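Local coordinates for protein ATPase BagA (Mycobacterium tuberculosis H37Rv, PDB 6BS3) that hydrolyses ATP as one subunit of the heterodimeric BagAB complex, an activity required for resistance of the bacterium to nitric oxide and to high glycerol, at residues K140-V145 and H189-G194. Numbering follows the deposited sequence.
Sequences KIKETV and HAQSEG
A surface contact joins two helices of the P-loop ATPase fold, 130-146 and 188-200; between segments 140-145 and 189-194 it is carried by K142, which lies against the backbone of G194 with its NZ near the amide oxygen of Q191. The nearest CA atoms, those of K142 and G194, are 8.2 Å apart. The methylene carbon CE of K142 lies 4.1 Å from the carbonyl carbon C of G194, a van der Waals contact with the peptide group. Glycine suits this place because it has no beta carbon on the face turned to K142, which leaves room for CE against the backbone. The lysine chain runs out from its helix with CG anti to the backbone N (chi1 -173°), and a bend at chi2 (-111°) precedes a straight run to the ammonium group. Its NZ comes within 4.2 Å of OE1 of Q191, too far for a hydrogen bond, although the polar amide oxygen probably makes a mildly favourable neighbour for the positive charge. No hydrogen bond joins the two segments, and they bury just 110 Å² between them.

Within helix 130-146, NZ of K140 forms a salt bridge of 2.9 Å with OE1 of E143, approaching from above the carboxylate plane, while R147 is a second cationic partner of that same oxygen. The hydroxyl OG1 of T144 bonds back to O of I141 at 2.7 Å, which satisfies a polar atom on a buried side of the helix.

Beyond the segment 189-194, K142 also touches V195 and L198 further along helix 188-200, and V145 touches L198 as well. S192 rests on helix 175-179. One side of helix 130-146, with I141, T144 and V145, packs on strand 158-162 of the central sheet, and K142 reaches helix 188-200 from an adjoining side.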
# COMPACT_ATOMS: atom_id res chain seq x y z
N LYS A 140 4.92 17.55 -17.77
CA LYS A 140 4.01 16.95 -18.75
C LYS A 140 2.56 17.19 -18.32
O LYS A 140 1.71 17.46 -19.17
CB LYS A 140 4.30 15.45 -18.96
CG LYS A 140 3.36 14.74 -19.95
CD LYS A 140 3.45 15.30 -21.36
CE LYS A 140 2.36 14.78 -22.25
NZ LYS A 140 2.35 15.48 -23.56
N ILE A 141 2.28 17.09 -17.01
CA ILE A 141 0.96 17.35 -16.42
C ILE A 141 0.56 18.80 -16.76
O ILE A 141 -0.53 19.01 -17.29
CB ILE A 141 0.97 17.07 -14.89
CG1 ILE A 141 1.03 15.54 -14.60
CG2 ILE A 141 -0.24 17.75 -14.19
CD1 ILE A 141 1.34 15.18 -13.00
N LYS A 142 1.47 19.76 -16.54
CA LYS A 142 1.24 21.17 -16.85
C LYS A 142 0.94 21.40 -18.35
O LYS A 142 0.08 22.22 -18.68
CB LYS A 142 2.44 22.01 -16.38
CG LYS A 142 2.24 23.52 -16.49
CD LYS A 142 3.13 24.09 -17.57
CE LYS A 142 3.01 25.58 -17.69
NZ LYS A 142 3.81 26.07 -18.84
N GLU A 143 1.64 20.68 -19.24
CA GLU A 143 1.46 20.77 -20.69
C GLU A 143 0.03 20.33 -21.09
O GLU A 143 -0.55 20.94 -21.98
CB GLU A 143 2.54 19.94 -21.43
CG GLU A 143 2.55 20.08 -22.96
CD GLU A 143 1.52 19.26 -23.72
OE1 GLU A 143 1.21 18.12 -23.29
OE2 GLU A 143 1.01 19.76 -24.75
N THR A 144 -0.54 19.29 -20.43
CA THR A 144 -1.90 18.81 -20.73
C THR A 144 -2.97 19.80 -20.27
O THR A 144 -4.00 19.92 -20.94
CB THR A 144 -2.13 17.39 -20.19
OG1 THR A 144 -2.23 17.44 -18.76
CG2 THR A 144 -1.06 16.38 -20.64
N VAL A 145 -2.71 20.50 -19.15
CA VAL A 145 -3.58 21.49 -18.51
C VAL A 145 -3.71 22.78 -19.36
O VAL A 145 -4.81 23.29 -19.51
CB VAL A 145 -3.09 21.84 -17.07
CG1 VAL A 145 -3.90 22.99 -16.44
CG2 VAL A 145 -3.08 20.61 -16.16
N HIS A 189 14.54 25.82 -16.22
CA HIS A 189 14.41 26.77 -15.11
C HIS A 189 13.32 27.83 -15.35
O HIS A 189 12.76 28.36 -14.39
CB HIS A 189 15.77 27.40 -14.78
CG HIS A 189 16.71 26.47 -14.06
ND1 HIS A 189 17.00 26.63 -12.72
CD2 HIS A 189 17.36 25.37 -14.52
CE1 HIS A 189 17.84 25.64 -12.41
NE2 HIS A 189 18.07 24.86 -13.46
N ALA A 190 13.00 28.11 -16.63
CA ALA A 190 11.95 29.06 -17.02
C ALA A 190 10.57 28.39 -16.96
O ALA A 190 9.61 29.01 -16.48
CB ALA A 190 12.22 29.59 -18.42
N GLN A 191 10.48 27.11 -17.41
CA GLN A 191 9.26 26.29 -17.44
C GLN A 191 8.78 25.93 -16.04
O GLN A 191 7.57 25.84 -15.82
CB GLN A 191 9.47 25.01 -18.26
CG GLN A 191 9.73 25.25 -19.74
CD GLN A 191 8.47 25.47 -20.56
OE1 GLN A 191 7.48 24.73 -20.47
NE2 GLN A 191 8.50 26.50 -21.40
N SER A 192 9.72 25.74 -15.10
CA SER A 192 9.50 25.39 -13.69
C SER A 192 8.70 26.45 -12.93
O SER A 192 8.00 26.12 -11.97
CB SER A 192 10.83 25.13 -12.99
OG SER A 192 11.57 26.33 -12.81
N GLU A 193 8.83 27.72 -13.34
CA GLU A 193 8.13 28.86 -12.74
C GLU A 193 6.60 28.75 -13.02
O GLU A 193 5.80 28.96 -12.10
CB GLU A 193 8.71 30.17 -13.29
CG GLU A 193 8.50 31.36 -12.38
CD GLU A 193 8.75 32.73 -13.00
OE1 GLU A 193 9.67 32.85 -13.84
OE2 GLU A 193 8.03 33.69 -12.63
N GLY A 194 6.26 28.37 -14.26
CA GLY A 194 4.91 28.15 -14.74
C GLY A 194 4.25 26.97 -14.06
O GLY A 194 3.03 26.99 -13.84